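Local coordinates for ribosomal-protein-serine acetyltransferase, putative (Vibrio cholerae O1 biovar eltor, PDB 2FCK) that probably transfers acetyl groups to the N-terminal serine or alanine of proteins, as expected for a member of the GNAT acetyltransferase family, at residues V138-N143 with N163-A168; A155-L160 with A173-S178; V87-F92 with A99-W104; Q36-W41 with I105-Q110. All coordinates share one frame; numbering follows the deposited sequence.

Contact 1 (V138-N143 with N163-A168); sequences VCDPEN and NRFLYA. With NO3 (nitrate ion), chain G.
Val138, Phe165 and Arg164 bury most of the surface between the end of strand 134-139 and the corner at which the chain leaves strand 156-164, where two strands of the mixed GNAT sheet end. The two methyls of Val138 divide the work. CG1, anti to the backbone N (chi1 -177°), lies 3.7 Å from CD1 of Phe165 and also touches CG of Arg164, whereas CG2 sits centrally over one face of the Arg164 guanidinium, 3.6 Å from its CZ. The cation has other partners: NH2 forms a salt bridge with Glu136, and Phe96 of the second subunit makes a cation-pi contact with it. Arg164 and Phe165 both face Lys172 in a classic beta bulge, and Phe165 also packs on Phe96 of the second subunit. Beyond the strand, 138-143 turns away through a type I turn from Asp140 to Asn143, and the backbone N of Glu142 bonds to the anti lone pair of Asp140 OD1 at 2.9 Å, an Asx turn. The other carboxylate oxygen of Asp140 meets the phenyl ring at its edge and in its plane, OD2 lying 3.6 Å from CZ of Phe165.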
# COMPACT_ATOMS: atom_id res chain seq x y z
N VAL A 138 -6.62 -8.21 3.79
CA VAL A 138 -5.63 -9.12 4.38
C VAL A 138 -6.32 -9.81 5.55
O VAL A 138 -6.78 -9.13 6.46
CB VAL A 138 -4.36 -8.39 4.93
CG1 VAL A 138 -3.34 -9.41 5.48
CG2 VAL A 138 -3.78 -7.57 3.79
N CYS A 139 -6.40 -11.13 5.52
CA CYS A 139 -7.03 -11.85 6.63
C CYS A 139 -6.00 -12.61 7.41
O CYS A 139 -5.05 -13.14 6.84
CB CYS A 139 -8.07 -12.86 6.11
SG CYS A 139 -9.50 -12.03 5.38
N ASP A 140 -6.20 -12.71 8.72
CA ASP A 140 -5.39 -13.60 9.54
C ASP A 140 -5.68 -15.01 9.04
O ASP A 140 -6.86 -15.38 8.94
CB ASP A 140 -5.78 -13.45 11.01
CG ASP A 140 -4.82 -14.16 11.95
OD1 ASP A 140 -4.67 -15.38 11.85
OD2 ASP A 140 -4.18 -13.47 12.80
N PRO A 141 -4.64 -15.82 8.73
CA PRO A 141 -4.94 -17.20 8.24
C PRO A 141 -5.81 -18.02 9.20
O PRO A 141 -6.46 -18.99 8.77
CB PRO A 141 -3.55 -17.85 8.12
CG PRO A 141 -2.61 -16.73 7.99
CD PRO A 141 -3.17 -15.59 8.80
N GLU A 142 -5.84 -17.65 10.47
CA GLU A 142 -6.59 -18.45 11.46
C GLU A 142 -8.01 -17.97 11.66
O GLU A 142 -8.75 -18.56 12.43
CB GLU A 142 -5.90 -18.42 12.81
CG GLU A 142 -4.52 -18.95 12.81
CD GLU A 142 -4.24 -19.57 14.14
OE1 GLU A 142 -4.47 -20.80 14.25
OE2 GLU A 142 -3.87 -18.82 15.08
N ASN A 143 -8.38 -16.89 10.98
CA ASN A 143 -9.71 -16.31 11.08
C ASN A 143 -10.53 -16.69 9.84
O ASN A 143 -10.68 -15.94 8.88
CB ASN A 143 -9.60 -14.77 11.25
CG ASN A 143 -10.95 -14.08 11.59
OD1 ASN A 143 -10.99 -12.90 12.01
ND2 ASN A 143 -12.05 -14.77 11.37
N ASN A 163 4.81 -11.47 6.86
CA ASN A 163 4.88 -10.11 7.40
C ASN A 163 3.91 -9.12 6.76
O ASN A 163 4.17 -7.92 6.60
CB ASN A 163 6.35 -9.58 7.27
CG ASN A 163 7.34 -10.28 8.17
OD1 ASN A 163 8.50 -9.78 8.31
ND2 ASN A 163 6.99 -11.43 8.73
N ARG A 164 2.72 -9.61 6.38
CA ARG A 164 1.82 -8.76 5.64
C ARG A 164 0.97 -7.75 6.47
O ARG A 164 0.46 -6.77 5.96
CB ARG A 164 0.94 -9.66 4.73
CG ARG A 164 0.02 -8.91 3.82
CD ARG A 164 0.84 -8.18 2.73
NE ARG A 164 -0.07 -7.41 1.92
CZ ARG A 164 -0.70 -6.32 2.29
NH1 ARG A 164 -0.53 -5.83 3.52
NH2 ARG A 164 -1.50 -5.70 1.46
N PHE A 165 0.79 -8.00 7.78
CA PHE A 165 0.03 -7.02 8.58
C PHE A 165 0.59 -6.97 10.00
O PHE A 165 1.34 -7.84 10.38
CB PHE A 165 -1.51 -7.29 8.57
CG PHE A 165 -1.93 -8.54 9.34
CD1 PHE A 165 -1.80 -9.82 8.77
CD2 PHE A 165 -2.44 -8.43 10.65
CE1 PHE A 165 -2.20 -10.98 9.48
CE2 PHE A 165 -2.82 -9.59 11.36
CZ PHE A 165 -2.70 -10.86 10.77
N LEU A 166 0.23 -5.93 10.75
CA LEU A 166 0.66 -5.83 12.15
C LEU A 166 -0.46 -6.23 13.12
O LEU A 166 -1.59 -5.79 12.96
CB LEU A 166 1.12 -4.41 12.46
CG LEU A 166 2.23 -3.84 11.56
CD1 LEU A 166 2.38 -2.33 11.77
CD2 LEU A 166 3.53 -4.61 11.85
N TYR A 167 -0.11 -7.06 14.11
CA TYR A 167 -0.94 -7.25 15.31
C TYR A 167 -0.13 -7.01 16.58
O TYR A 167 0.84 -7.74 16.84
CB TYR A 167 -1.58 -8.63 15.35
CG TYR A 167 -2.52 -8.82 16.55
CD1 TYR A 167 -2.02 -9.27 17.79
CD2 TYR A 167 -3.88 -8.54 16.44
CE1 TYR A 167 -2.87 -9.44 18.87
CE2 TYR A 167 -4.73 -8.70 17.53
CZ TYR A 167 -4.22 -9.15 18.74
OH TYR A 167 -5.06 -9.31 19.82
N ALA A 168 -0.55 -6.00 17.35
CA ALA A 168 0.14 -5.61 18.59
C ALA A 168 1.56 -5.10 18.30
O ALA A 168 2.51 -5.44 19.02
CB ALA A 168 0.17 -6.77 19.61
N NO3 G . 5.22 -13.81 9.34
O1 NO3 G . 4.77 -12.50 9.48
O2 NO3 G . 5.62 -14.53 10.48
O3 NO3 G . 5.30 -14.39 8.07

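Contact 2 (A155-L160 with A173-S178); sequences ANREQL and AGIVFS. With NO3 (nitrate ion), chain F.
An antiparallel strand pair with a beta bulge joins 155-160 to 173-178. Asn156 and Ser178 exchange two backbone bonds, Asn156 N to Ser178 O at 2.8 Å and Ser178 N to Asn156 O at 2.9 Å. Past Arg157, which pairs with Phe177 without hydrogen bonds, the register slips by one: Glu158 N gives to Val176 O, while Val176 N gives to the carbonyl of the next residue, Gln159. Arg157, Phe177, Leu160 and Ile175 share one face of the sheet. Arg157 lays its CB 3.6 Å from CE1 of Phe177, and its guanidinium is turned 69° from the ring. CG2 of Ile175 comes over the centre of that guanidinium, 3.7 Å from CZ of Arg157, as NH1 holds a nitrate, probably from the crystallisation liquor, through O1 and more weakly O3. In the GNAT sheet strand 170-179 is the middle member here, with 156-164 along one edge and 134-139 along the other; Phe177 also packs on helix 144-152. Away from Arg157, in the Glu158 conformer described, one of two, Ser178 OG donates to Glu158 OE2 at 3.0 Å from above the carboxylate plane, and OE1 forms a salt bridge with Arg134. A water links two side chains, accepting from Asn156 ND2 and donating to Ser178 OG, each 2.7 Å from it.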
# COMPACT_ATOMS: atom_id res chain seq x y z
N ALA A 155 -14.42 -11.48 -3.47
CA ALA A 155 -12.96 -11.31 -3.49
C ALA A 155 -12.32 -12.56 -4.01
O ALA A 155 -12.92 -13.65 -3.97
CB ALA A 155 -12.39 -10.91 -2.11
N ASN A 156 -11.11 -12.40 -4.55
CA ASN A 156 -10.36 -13.54 -5.03
C ASN A 156 -9.13 -13.75 -4.16
O ASN A 156 -8.37 -12.82 -3.93
CB ASN A 156 -9.94 -13.31 -6.48
CG ASN A 156 -11.14 -13.30 -7.42
OD1 ASN A 156 -12.01 -14.18 -7.37
ND2 ASN A 156 -11.20 -12.28 -8.27
N ARG A 157 -8.94 -14.97 -3.69
CA ARG A 157 -7.75 -15.21 -2.88
C ARG A 157 -6.51 -15.20 -3.73
O ARG A 157 -6.48 -15.79 -4.83
CB ARG A 157 -7.91 -16.56 -2.16
CG ARG A 157 -6.69 -16.96 -1.36
CD ARG A 157 -6.69 -18.46 -1.16
NE ARG A 157 -6.62 -18.74 0.27
CZ ARG A 157 -5.47 -18.91 0.93
NH1 ARG A 157 -5.46 -19.15 2.23
NH2 ARG A 157 -4.33 -18.83 0.27
N GLU A 158 -5.48 -14.53 -3.22
CA GLU A 158 -4.17 -14.59 -3.82
C GLU A 158 -3.28 -15.25 -2.78
O GLU A 158 -3.49 -16.38 -2.37
CB GLU A 158 -3.67 -13.19 -4.25
CG GLU A 158 -4.56 -12.60 -5.38
CD GLU A 158 -4.23 -11.19 -5.79
OE1 GLU A 158 -3.27 -10.60 -5.26
OE2 GLU A 158 -4.94 -10.67 -6.69
N GLN A 159 -2.31 -14.51 -2.31
CA GLN A 159 -1.20 -15.09 -1.64
C GLN A 159 -1.36 -15.27 -0.13
O GLN A 159 -2.15 -14.57 0.51
CB GLN A 159 0.02 -14.23 -1.93
CG GLN A 159 1.28 -14.97 -1.85
CD GLN A 159 1.71 -15.64 -3.14
OE1 GLN A 159 2.83 -16.14 -3.22
NE2 GLN A 159 0.85 -15.67 -4.14
N LEU A 160 -0.61 -16.22 0.42
CA LEU A 160 -0.30 -16.20 1.82
C LEU A 160 1.04 -15.44 1.86
O LEU A 160 2.06 -15.94 1.36
CB LEU A 160 -0.05 -17.64 2.31
CG LEU A 160 0.37 -17.78 3.77
CD1 LEU A 160 -0.65 -17.15 4.66
CD2 LEU A 160 0.49 -19.30 4.12
N ALA A 173 2.06 -13.35 9.01
CA ALA A 173 1.68 -13.80 7.66
C ALA A 173 0.18 -13.63 7.49
O ALA A 173 -0.61 -13.99 8.39
CB ALA A 173 2.07 -15.20 7.45
N GLY A 174 -0.24 -12.96 6.40
CA GLY A 174 -1.68 -12.76 6.11
C GLY A 174 -2.06 -13.21 4.72
O GLY A 174 -1.23 -13.25 3.80
N ILE A 175 -3.32 -13.63 4.57
CA ILE A 175 -3.82 -14.00 3.27
C ILE A 175 -4.36 -12.76 2.58
O ILE A 175 -5.21 -12.03 3.12
CB ILE A 175 -5.01 -14.99 3.39
CG1 ILE A 175 -4.65 -16.20 4.25
CG2 ILE A 175 -5.48 -15.31 1.97
CD1 ILE A 175 -5.88 -17.07 4.71
N VAL A 176 -3.87 -12.52 1.38
CA VAL A 176 -4.30 -11.38 0.57
C VAL A 176 -5.42 -11.80 -0.37
O VAL A 176 -5.25 -12.77 -1.13
CB VAL A 176 -3.08 -10.89 -0.27
CG1 VAL A 176 -3.50 -9.80 -1.24
CG2 VAL A 176 -1.95 -10.48 0.69
N PHE A 177 -6.54 -11.09 -0.28
CA PHE A 177 -7.62 -11.22 -1.26
C PHE A 177 -7.69 -9.92 -2.06
O PHE A 177 -7.45 -8.83 -1.49
CB PHE A 177 -8.97 -11.41 -0.54
CG PHE A 177 -9.06 -12.68 0.25
CD1 PHE A 177 -9.71 -13.79 -0.26
CD2 PHE A 177 -8.48 -12.74 1.53
CE1 PHE A 177 -9.80 -14.96 0.50
CE2 PHE A 177 -8.56 -13.87 2.32
CZ PHE A 177 -9.22 -15.02 1.77
N SER A 178 -8.13 -10.00 -3.32
CA SER A 178 -8.31 -8.81 -4.12
C SER A 178 -9.73 -8.68 -4.67
O SER A 178 -10.44 -9.67 -4.85
CB SER A 178 -7.33 -8.80 -5.31
OG SER A 178 -7.74 -9.78 -6.25
N NO3 F . -3.27 -20.41 4.51
O1 NO3 F . -2.79 -20.34 3.18
O2 NO3 F . -2.51 -21.03 5.52
O3 NO3 F . -4.51 -19.87 4.84
O HOH W 1 -9.79 -9.95 -8.03

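Contact 3 (V87-F92 with A99-W104); sequences VAINEF and ASLGYW
Strands 87-92 and 99-104 run antiparallel, their axes 4.5 Å apart at closest approach and their directions 148° apart, and together they form a beta hairpin in the GNAT sheet. Ala88 and Gly102 make the regular hydrogen-bonded pair, with Ala88 N 2.8 Å from Gly102 O and a return bond from Gly102 N to Ala88 O. Nearer the turn the pattern is broken by a classic beta bulge: Asn90 and Glu91 both face Ser100, whose O accepts from Asn90 N at 2.7 Å and whose N gives to Glu91 O.

The face bearing Val87, Ile89, Phe92, Ala99, Leu101 and Tyr103 is largely apolar and is covered in part by helix 114-129. Ile89 splits its branches: CG2, anti to its own backbone N, reaches CB of Ala99 at 3.8 Å and lies over one face of the Phe92 ring toward its rim, while CG1 meets CD2 of Leu101 at 3.9 Å. At the far end CG1 of Val87 touches CB of Tyr103; the Tyr103 ring leads away, and its OH bonds to Ser146 O.

At the bulge, CB of Asn90 points toward the partner strand and comes 3.2 Å from OG of Ser100, and the amide ND2 makes a weak bond to the same hydroxyl. That amide lies close against the backbone of Gly102, which has no side chain, with ND2 3.4 Å from Gly102 N, a donor facing a donor. Since the ND2-OG bond is weak, the polar pairing of the strands rests mainly on the four backbone bonds, with apolar packing added on the Ile89 and Leu101 face.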
# COMPACT_ATOMS: atom_id res chain seq x y z
N VAL A 87 -16.32 -1.55 9.17
CA VAL A 87 -15.64 -1.77 7.89
C VAL A 87 -14.75 -0.55 7.69
O VAL A 87 -15.14 0.58 8.06
CB VAL A 87 -16.64 -1.96 6.70
CG1 VAL A 87 -17.44 -3.31 6.86
CG2 VAL A 87 -17.56 -0.71 6.50
N ALA A 88 -13.56 -0.77 7.15
CA ALA A 88 -12.63 0.35 7.04
C ALA A 88 -11.85 0.36 5.76
O ALA A 88 -11.45 -0.71 5.28
CB ALA A 88 -11.66 0.33 8.21
N ILE A 89 -11.54 1.57 5.28
CA ILE A 89 -10.40 1.72 4.36
C ILE A 89 -9.21 2.00 5.27
O ILE A 89 -9.14 3.05 5.95
CB ILE A 89 -10.57 2.90 3.37
CG1 ILE A 89 -11.84 2.75 2.53
CG2 ILE A 89 -9.36 2.96 2.41
CD1 ILE A 89 -12.32 4.02 1.85
N ASN A 90 -8.29 1.03 5.32
CA ASN A 90 -7.17 1.16 6.22
C ASN A 90 -6.09 2.05 5.67
O ASN A 90 -5.47 2.77 6.45
CB ASN A 90 -6.55 -0.20 6.50
CG ASN A 90 -7.39 -1.07 7.33
OD1 ASN A 90 -8.07 -0.61 8.24
ND2 ASN A 90 -7.33 -2.38 7.06
N GLU A 91 -5.79 1.93 4.37
CA GLU A 91 -4.70 2.68 3.71
C GLU A 91 -4.99 2.86 2.23
O GLU A 91 -5.36 1.90 1.54
CB GLU A 91 -3.37 1.91 3.85
CG GLU A 91 -2.19 2.42 2.97
CD GLU A 91 -1.27 3.40 3.71
OE1 GLU A 91 -0.77 4.39 3.11
OE2 GLU A 91 -1.00 3.10 4.90
N PHE A 92 -4.75 4.08 1.74
CA PHE A 92 -4.81 4.34 0.31
C PHE A 92 -3.41 4.13 -0.29
O PHE A 92 -2.43 4.52 0.32
CB PHE A 92 -5.26 5.78 0.04
CG PHE A 92 -6.72 6.00 0.38
CD1 PHE A 92 -7.08 6.60 1.58
CD2 PHE A 92 -7.70 5.60 -0.51
CE1 PHE A 92 -8.47 6.81 1.89
CE2 PHE A 92 -9.09 5.82 -0.21
CZ PHE A 92 -9.43 6.44 0.98
N ALA A 99 -6.54 0.46 -2.67
CA ALA A 99 -6.59 0.69 -1.23
C ALA A 99 -6.68 -0.64 -0.48
O ALA A 99 -6.97 -1.66 -1.08
CB ALA A 99 -7.86 1.59 -0.84
N SER A 100 -6.45 -0.56 0.82
CA SER A 100 -6.48 -1.69 1.78
C SER A 100 -7.73 -1.63 2.62
O SER A 100 -8.01 -0.60 3.23
CB SER A 100 -5.27 -1.48 2.76
OG SER A 100 -5.56 -2.00 4.07
N LEU A 101 -8.48 -2.73 2.66
CA LEU A 101 -9.71 -2.74 3.47
C LEU A 101 -9.56 -3.70 4.64
O LEU A 101 -8.80 -4.73 4.60
CB LEU A 101 -10.91 -3.20 2.63
CG LEU A 101 -11.25 -2.44 1.36
CD1 LEU A 101 -12.61 -2.95 0.88
CD2 LEU A 101 -11.32 -0.94 1.51
N GLY A 102 -10.31 -3.38 5.70
CA GLY A 102 -10.39 -4.28 6.84
C GLY A 102 -11.81 -4.22 7.35
O GLY A 102 -12.59 -3.36 6.95
N TYR A 103 -12.15 -5.15 8.22
CA TYR A 103 -13.49 -5.20 8.78
C TYR A 103 -13.56 -6.20 9.93
O TYR A 103 -12.68 -7.09 10.05
CB TYR A 103 -14.57 -5.62 7.72
CG TYR A 103 -14.11 -6.86 6.95
CD1 TYR A 103 -14.40 -8.13 7.42
CD2 TYR A 103 -13.36 -6.73 5.79
CE1 TYR A 103 -13.92 -9.30 6.71
CE2 TYR A 103 -12.88 -7.86 5.08
CZ TYR A 103 -13.16 -9.12 5.55
OH TYR A 103 -12.71 -10.22 4.83
N TRP A 104 -14.59 -6.06 10.75
CA TRP A 104 -14.88 -7.09 11.73
C TRP A 104 -16.36 -6.99 12.03
O TRP A 104 -16.90 -5.92 12.14
CB TRP A 104 -13.99 -6.98 12.98
CG TRP A 104 -13.88 -5.64 13.63
CD1 TRP A 104 -12.90 -4.74 13.46
CD2 TRP A 104 -14.80 -5.09 14.57
NE1 TRP A 104 -13.14 -3.63 14.26
CE2 TRP A 104 -14.30 -3.83 14.95
CE3 TRP A 104 -15.99 -5.55 15.14
CZ2 TRP A 104 -14.96 -3.01 15.89
CZ3 TRP A 104 -16.64 -4.76 16.07
CH2 TRP A 104 -16.13 -3.49 16.42

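Contact 4 (Q36-W41 with I105-Q110); sequences QTLHQW and IGDRYQ. With NO3 (nitrate ion), chain L; NO3 (nitrate ion), chain C.
Gln36 lies loosely beside Asp107, its backbone N and CB both near OD1 of that residue, where the loop 36-41 meets the start of helix 107-110. Next, Thr37 makes the polar link: it sets OG1 between its backbone N and carbonyl carbon (chi1 62°), and from there the hydroxyl donates to Asp107 OD1 at 2.9 Å, arriving on the syn side of the carboxylate, 27° out of its plane. The other oxygen, OD2, bonds to Ser35 OG, which is also bonded to the backbone N of Thr37 and of Leu38. The carboxylate is therefore gripped at both oxygens, and Ser35 ties it to the backbone of the loop.

Leu38 then points toward the second segment and brings CD1 to 4.0 Å from CA of Gly106. This short helical turn, with Gly106 as N-cap, joins strand 98-105 to the segment leading into helix 114-129, in GNAT relatives the place of the acetyl-CoA-binding loop, and probably so here. Gly106 O accepts from the backbone N of both Tyr109 and Gln110. Two separate nitrates, probably from the crystallisation liquor, lie along the segment. The place of the one near Arg108 N is doubtful; the other receives Ile105 N on O1 at 2.9 Å, with the N-H nearly straight at 175°. Gln110, its chain extended beyond CG, reaches Ile105 O with NE2 at 3.0 Å, from above the carbonyl plane.

At the end of the loop, the Trp41 indole packs on Asp140 and Asn143.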
# COMPACT_ATOMS: atom_id res chain seq x y z
N GLN A 36 -17.95 -13.83 21.24
CA GLN A 36 -17.10 -14.93 21.70
C GLN A 36 -15.66 -14.81 21.19
O GLN A 36 -14.70 -15.22 21.88
CB GLN A 36 -17.69 -16.25 21.22
CG GLN A 36 -16.85 -17.49 21.49
CD GLN A 36 -17.59 -18.77 21.15
OE1 GLN A 36 -18.64 -18.73 20.51
NE2 GLN A 36 -17.05 -19.89 21.55
N THR A 37 -15.51 -14.23 20.00
CA THR A 37 -14.23 -14.30 19.26
C THR A 37 -13.56 -12.99 18.85
O THR A 37 -12.36 -12.99 18.57
CB THR A 37 -14.35 -15.12 17.95
OG1 THR A 37 -15.30 -14.47 17.08
CG2 THR A 37 -14.76 -16.54 18.25
N LEU A 38 -14.31 -11.88 18.76
CA LEU A 38 -13.70 -10.64 18.27
C LEU A 38 -12.45 -10.21 19.04
O LEU A 38 -11.50 -9.70 18.42
CB LEU A 38 -14.73 -9.49 18.25
CG LEU A 38 -15.72 -9.51 17.07
CD1 LEU A 38 -16.81 -8.47 17.29
CD2 LEU A 38 -15.00 -9.19 15.79
N HIS A 39 -12.43 -10.42 20.35
CA HIS A 39 -11.33 -9.96 21.20
C HIS A 39 -9.98 -10.46 20.68
O HIS A 39 -8.96 -9.85 20.93
CB HIS A 39 -11.51 -10.45 22.64
CG HIS A 39 -11.48 -11.94 22.76
ND1 HIS A 39 -12.58 -12.74 22.51
CD2 HIS A 39 -10.45 -12.78 23.04
CE1 HIS A 39 -12.24 -14.01 22.68
NE2 HIS A 39 -10.96 -14.06 23.00
N GLN A 40 -9.97 -11.57 19.97
CA GLN A 40 -8.68 -12.14 19.61
C GLN A 40 -8.13 -11.57 18.32
O GLN A 40 -6.95 -11.73 18.04
CB GLN A 40 -8.74 -13.64 19.53
CG GLN A 40 -9.46 -14.18 18.35
CD GLN A 40 -9.81 -15.65 18.53
OE1 GLN A 40 -8.92 -16.49 18.74
NE2 GLN A 40 -11.09 -15.98 18.43
N TRP A 41 -8.99 -10.90 17.55
CA TRP A 41 -8.63 -10.36 16.25
C TRP A 41 -8.46 -8.85 16.26
O TRP A 41 -7.67 -8.33 15.50
CB TRP A 41 -9.68 -10.73 15.19
CG TRP A 41 -10.03 -12.19 15.15
CD1 TRP A 41 -11.28 -12.74 15.35
CD2 TRP A 41 -9.15 -13.28 14.91
NE1 TRP A 41 -11.21 -14.11 15.24
CE2 TRP A 41 -9.91 -14.47 14.98
CE3 TRP A 41 -7.77 -13.38 14.65
CZ2 TRP A 41 -9.34 -15.75 14.79
CZ3 TRP A 41 -7.21 -14.65 14.46
CH2 TRP A 41 -8.00 -15.82 14.53
N ILE A 105 -17.04 -8.13 12.05
CA ILE A 105 -18.48 -8.09 12.23
C ILE A 105 -18.82 -9.14 13.28
O ILE A 105 -18.25 -10.23 13.25
CB ILE A 105 -19.26 -8.46 10.90
CG1 ILE A 105 -18.86 -7.54 9.73
CG2 ILE A 105 -20.78 -8.45 11.14
CD1 ILE A 105 -19.43 -6.13 9.84
N GLY A 106 -19.70 -8.77 14.21
CA GLY A 106 -20.10 -9.67 15.28
C GLY A 106 -20.80 -10.87 14.69
O GLY A 106 -21.60 -10.75 13.75
N ASP A 107 -20.45 -12.02 15.26
CA ASP A 107 -20.90 -13.35 14.94
C ASP A 107 -22.43 -13.40 14.62
O ASP A 107 -22.85 -13.89 13.55
CB ASP A 107 -20.45 -14.26 16.14
CG ASP A 107 -19.03 -13.83 16.78
OD1 ASP A 107 -18.23 -14.71 17.23
OD2 ASP A 107 -18.66 -12.62 16.84
N ARG A 108 -23.26 -12.81 15.48
CA ARG A 108 -24.73 -12.88 15.35
C ARG A 108 -25.26 -12.09 14.14
O ARG A 108 -26.36 -12.38 13.63
CB ARG A 108 -25.38 -12.41 16.64
CG ARG A 108 -25.90 -10.98 16.60
CD ARG A 108 -26.53 -10.58 17.92
NE ARG A 108 -25.52 -10.45 18.96
CZ ARG A 108 -25.47 -11.18 20.05
NH1 ARG A 108 -24.46 -10.99 20.90
NH2 ARG A 108 -26.41 -12.11 20.30
N TYR A 109 -24.47 -11.11 13.69
CA TYR A 109 -24.87 -10.18 12.62
C TYR A 109 -24.45 -10.66 11.22
O TYR A 109 -25.10 -10.38 10.20
CB TYR A 109 -24.33 -8.77 12.92
CG TYR A 109 -24.84 -8.24 14.25
CD1 TYR A 109 -26.20 -8.06 14.46
CD2 TYR A 109 -23.97 -8.00 15.32
CE1 TYR A 109 -26.70 -7.62 15.68
CE2 TYR A 109 -24.46 -7.54 16.57
CZ TYR A 109 -25.83 -7.37 16.74
OH TYR A 109 -26.36 -6.91 17.94
N GLN A 110 -23.36 -11.40 11.19
CA GLN A 110 -22.96 -12.15 9.98
C GLN A 110 -24.09 -13.09 9.53
O GLN A 110 -24.45 -13.18 8.35
CB GLN A 110 -21.70 -12.95 10.27
CG GLN A 110 -20.48 -12.05 10.46
CD GLN A 110 -19.17 -12.82 10.40
OE1 GLN A 110 -19.10 -13.89 9.79
NE2 GLN A 110 -18.13 -12.28 11.03
N NO3 L . -21.85 -11.39 18.09
O1 NO3 L . -21.94 -12.77 17.93
O2 NO3 L . -21.09 -10.85 19.12
O3 NO3 L . -22.51 -10.54 17.22
N NO3 C . -15.50 -10.70 10.41
O1 NO3 C . -15.58 -10.57 11.79
O2 NO3 C . -14.26 -10.73 9.80
O3 NO3 C . -16.63 -10.77 9.61

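From the N terminus, 36-41 comes first and pairs with 105-110, so contact 4 closes a loop of 63 residues that wholly encloses contact 3, which closes the six-residue connection of hairpin 83-93/98-105. The two touch where Trp104 CB meets Leu38 CD2, 3.7 Å apart. Contacts 1 and 2 come after both and cross each other, their segments alternating: contact 1 closes 19 residues containing helix 144-152, contact 2 closes 12, and both use strand 156-164. Cys139 N lies 2.8 Å from Ile175 O, a probable hydrogen bond joining strands 134-139 and 170-179. Contact 1 touches contact 3 through Cys139 and Tyr103, and contact 4 through Trp41. Contacts 1, 2 and 3 share the sheet and reach the second subunit.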